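Local coordinates for protein 2-Keto-3-deoxy-(6-phospho-)gluconate aldolase (PDB 2R91) that is an aldolase of the dihydrodipicolinate synthetase family, with a parallel eight-stranded TIM barrel, and assembles as a tetramer, at residues S222-F225 / L226-E229; V243-L246 / V247-Q251. All blocks are in the same frame, centred on the assembly; numbering follows the deposited sequence.

How the contacts relate
From the N terminus the chain first builds the closed eight-stranded barrel, whose last strand is 192-193. Helix 202-213 follows, and then come the C-terminal helices that carry both contacts. Contact 1 lies in the middle of helix 217-237, and contact 2 occupies most of helix 239-251. Each is a single run of helical turns, so neither closes a long loop. They come in series, neither nesting nor crossing. Their centres are 16 Å apart, and their nearest atoms are about 7 Å apart. Leu246 and Phe250 of contact 2 reach Ile230, just beyond contact 1. Contact 1 faces helices 202-213 and 182-187, while contact 2 faces helix 267-276.

Contact 1 of 2, residues S222-F225 / L226-E229; sequences SLQF and LLDE
Phe225 and Asp228 meet on one face of helix 217-237, an alpha-helix that comes after the last strand of the TIM barrel, 192-193. The carboxylate approaches the phenyl ring at its edge. Asp228 OD2 lies in the ring plane, 3.7 Å from Phe225 CD1. The carboxylate itself is turned 50° against the ring. An acidic oxygen at a ring edge sits beside C-H groups that are slightly positive, so the approach is probably mildly favourable. The first torsion of Asp228 (chi1 -64°) sets CG opposite the carbonyl carbon and swings the carboxylate back toward the preceding turn. There it also meets Gln224. The side chain of Gln224 bends beyond CB, and its end lies beside the carboxylate. The amide and carboxylate planes are 21° apart, and Gln224 CG comes within 3.8 Å of Asp228 OD2.

The backbone runs in ordinary i to i+4 steps. The shortest of the four bonds joins Asp228 N to Gln224 O at 2.9 Å. The leucines point elsewhere. Leu223 and Leu227 pack on helix 202-213, with Leu227 touching Leu204 and Leu205. Gln224 reaches Phe183 of helix 182-187, and Leu226 leans on Gln283 and Leu284 near the C terminus. Arg167 of a second subunit packs against Phe225, Asp228 and Glu229, so this face of the helix takes part in the tetramer. On the next turn, Glu229 lies alongside the carbonyl of Phe225. Glu229 N donates a hydrogen bond to Phe225 O at 3.1 Å, and the methylene Glu229 CG rests 3.3 Å from that same Phe225 O.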
# COMPACT_ATOMS: atom_id res chain seq x y z
N SER A 222 5.50 26.55 15.24
CA SER A 222 5.20 26.20 16.61
C SER A 222 3.69 25.96 16.86
O SER A 222 3.32 25.01 17.55
CB SER A 222 5.68 27.30 17.55
OG SER A 222 5.28 26.97 18.87
N LEU A 223 2.85 26.85 16.32
CA LEU A 223 1.39 26.67 16.39
C LEU A 223 0.99 25.36 15.70
O LEU A 223 0.20 24.60 16.24
CB LEU A 223 0.68 27.85 15.72
CG LEU A 223 0.81 29.19 16.48
CD1 LEU A 223 0.14 30.29 15.70
CD2 LEU A 223 0.21 29.07 17.88
N GLN A 224 1.54 25.11 14.52
CA GLN A 224 1.32 23.82 13.83
C GLN A 224 1.63 22.59 14.68
O GLN A 224 0.87 21.60 14.70
CB GLN A 224 2.11 23.77 12.52
CG GLN A 224 1.91 22.43 11.74
CD GLN A 224 0.50 22.31 11.19
OE1 GLN A 224 -0.32 21.52 11.67
NE2 GLN A 224 0.21 23.10 10.20
N PHE A 225 2.75 22.63 15.39
CA PHE A 225 3.15 21.47 16.17
C PHE A 225 2.19 21.27 17.35
O PHE A 225 1.86 20.15 17.72
CB PHE A 225 4.60 21.62 16.68
CG PHE A 225 5.65 21.46 15.60
CD1 PHE A 225 5.37 20.76 14.42
CD2 PHE A 225 6.94 21.98 15.79
CE1 PHE A 225 6.36 20.60 13.41
CE2 PHE A 225 7.93 21.83 14.80
CZ PHE A 225 7.64 21.14 13.62
N LEU A 226 1.75 22.38 17.94
CA LEU A 226 0.74 22.30 18.99
C LEU A 226 -0.56 21.65 18.49
O LEU A 226 -1.15 20.81 19.16
CB LEU A 226 0.43 23.71 19.50
CG LEU A 226 -0.16 23.76 20.89
CD1 LEU A 226 0.92 23.27 21.96
CD2 LEU A 226 -0.64 25.17 21.18
N LEU A 227 -1.00 22.07 17.31
CA LEU A 227 -2.16 21.45 16.65
C LEU A 227 -1.95 19.95 16.40
O LEU A 227 -2.85 19.14 16.68
CB LEU A 227 -2.44 22.15 15.31
CG LEU A 227 -3.57 21.52 14.45
CD1 LEU A 227 -4.90 21.45 15.25
CD2 LEU A 227 -3.76 22.28 13.13
N ASP A 228 -0.78 19.58 15.88
CA ASP A 228 -0.44 18.16 15.65
C ASP A 228 -0.61 17.30 16.92
O ASP A 228 -1.13 16.19 16.86
CB ASP A 228 0.99 18.02 15.09
CG ASP A 228 1.13 18.66 13.73
OD1 ASP A 228 0.10 18.81 13.03
OD2 ASP A 228 2.28 18.98 13.34
N GLU A 229 -0.18 17.83 18.07
CA GLU A 229 -0.29 17.09 19.33
C GLU A 229 -1.74 16.85 19.68
O GLU A 229 -2.10 15.80 20.19
CB GLU A 229 0.32 17.91 20.46
CG GLU A 229 1.83 18.09 20.36
CD GLU A 229 2.40 18.97 21.49
OE1 GLU A 229 1.70 19.17 22.55
OE2 GLU A 229 3.55 19.46 21.31

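Contact 2 of 2, residues V243-L246 / V247-Q251; sequences VYEL and VEIFQ
Leu246 and Phe250, one turn apart, run next to each other from helix 239-251. This i to i+4 pair of an alpha-helix is the tightly packed part of the contact. The methyl Leu246 CD2 touches Phe250 CE2 at 4.0 Å. The first torsion of Phe250 (chi1 -71°) puts CG beside its backbone N and lays the ring edge by the preceding turn, with Phe250 CD2 3.3 Å from Leu246 O. That carbonyl oxygen also accepts the helical bond from Phe250 N at 2.9 Å. Ile249 CG2 sits over the centre of one ring face, 4.0 Å above the plane.

The other side is looser and polar. Glu245 and Glu248, spaced i to i+3, are set nearly perpendicular, and Glu245 OE1 stays 4.1 Å from Glu248 OE1. One water donates to both oxygens, and it lies 3.1 Å from Glu248 OE1. This bridge probably eases the repulsion between the like charges. The second oxygens have protein partners. Glu245 OE2 forms a salt bridge with Arg274 NE, and Glu248 OE2 accepts from Ala255 N.

Helix 239-251 is thus held on several sides. Leu246 and Phe250 pack on Ile230 of helix 217-237, Glu245 and Leu246 meet Leu273 of helix 267-276, and Tyr244 OH bonds to Thr9 O just after barrel strand 2-6.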
# COMPACT_ATOMS: atom_id res chain seq x y z
N VAL A 243 -13.74 15.04 17.06
CA VAL A 243 -13.82 16.42 16.58
C VAL A 243 -14.92 17.19 17.35
O VAL A 243 -14.73 18.36 17.72
CB VAL A 243 -14.08 16.47 15.02
CG1 VAL A 243 -14.45 17.90 14.54
CG2 VAL A 243 -12.90 15.96 14.23
N TYR A 244 -16.04 16.51 17.60
CA TYR A 244 -17.18 17.12 18.30
C TYR A 244 -16.82 17.48 19.73
O TYR A 244 -17.16 18.58 20.22
CB TYR A 244 -18.34 16.11 18.38
CG TYR A 244 -19.02 15.80 17.08
CD1 TYR A 244 -20.26 16.40 16.75
CD2 TYR A 244 -18.46 14.87 16.17
CE1 TYR A 244 -20.91 16.09 15.53
CE2 TYR A 244 -19.08 14.57 14.96
CZ TYR A 244 -20.34 15.17 14.66
OH TYR A 244 -20.97 14.85 13.46
N GLU A 245 -16.13 16.57 20.42
CA GLU A 245 -15.70 16.86 21.79
C GLU A 245 -14.65 17.96 21.83
O GLU A 245 -14.66 18.80 22.75
CB GLU A 245 -15.25 15.57 22.53
CG GLU A 245 -14.79 15.77 23.99
CD GLU A 245 -15.94 16.23 24.90
OE1 GLU A 245 -17.11 16.08 24.51
OE2 GLU A 245 -15.66 16.76 25.99
N LEU A 246 -13.74 17.98 20.84
CA LEU A 246 -12.77 19.07 20.73
C LEU A 246 -13.45 20.45 20.58
O LEU A 246 -13.01 21.45 21.16
CB LEU A 246 -11.78 18.82 19.59
CG LEU A 246 -10.84 17.61 19.77
CD1 LEU A 246 -9.99 17.40 18.53
CD2 LEU A 246 -9.93 17.79 21.03
N VAL A 247 -14.52 20.51 19.78
CA VAL A 247 -15.31 21.75 19.73
C VAL A 247 -15.82 22.14 21.12
O VAL A 247 -15.69 23.30 21.54
CB VAL A 247 -16.52 21.64 18.75
CG1 VAL A 247 -17.40 22.96 18.77
CG2 VAL A 247 -16.03 21.33 17.35
N GLU A 248 -16.41 21.20 21.85
CA GLU A 248 -16.90 21.53 23.21
C GLU A 248 -15.75 22.02 24.09
O GLU A 248 -15.84 23.06 24.76
CB GLU A 248 -17.60 20.32 23.85
CG GLU A 248 -18.71 19.79 22.96
CD GLU A 248 -19.89 19.16 23.69
OE1 GLU A 248 -19.86 19.06 24.95
OE2 GLU A 248 -20.85 18.79 22.97
N ILE A 249 -14.65 21.26 24.08
CA ILE A 249 -13.46 21.62 24.88
C ILE A 249 -12.93 23.03 24.61
O ILE A 249 -12.76 23.83 25.53
CB ILE A 249 -12.32 20.61 24.68
CG1 ILE A 249 -12.69 19.26 25.30
CG2 ILE A 249 -10.99 21.16 25.29
CD1 ILE A 249 -11.76 18.09 24.88
N PHE A 250 -12.68 23.34 23.35
CA PHE A 250 -12.01 24.58 23.02
C PHE A 250 -12.94 25.77 22.79
O PHE A 250 -12.51 26.94 22.92
CB PHE A 250 -11.12 24.39 21.80
CG PHE A 250 -9.89 23.54 22.06
CD1 PHE A 250 -8.81 24.05 22.78
CD2 PHE A 250 -9.81 22.26 21.56
CE1 PHE A 250 -7.66 23.27 23.01
CE2 PHE A 250 -8.66 21.48 21.79
CZ PHE A 250 -7.61 21.98 22.52
N GLN A 251 -14.19 25.49 22.39
CA GLN A 251 -15.14 26.58 22.05
C GLN A 251 -16.23 26.76 23.11
O GLN A 251 -16.89 27.78 23.15
CB GLN A 251 -15.78 26.35 20.66
CG GLN A 251 -14.79 26.33 19.51
CD GLN A 251 -13.95 27.60 19.47
OE1 GLN A 251 -14.49 28.71 19.57
NE2 GLN A 251 -12.61 27.44 19.34
O HOH W 1 -20.19 16.06 25.56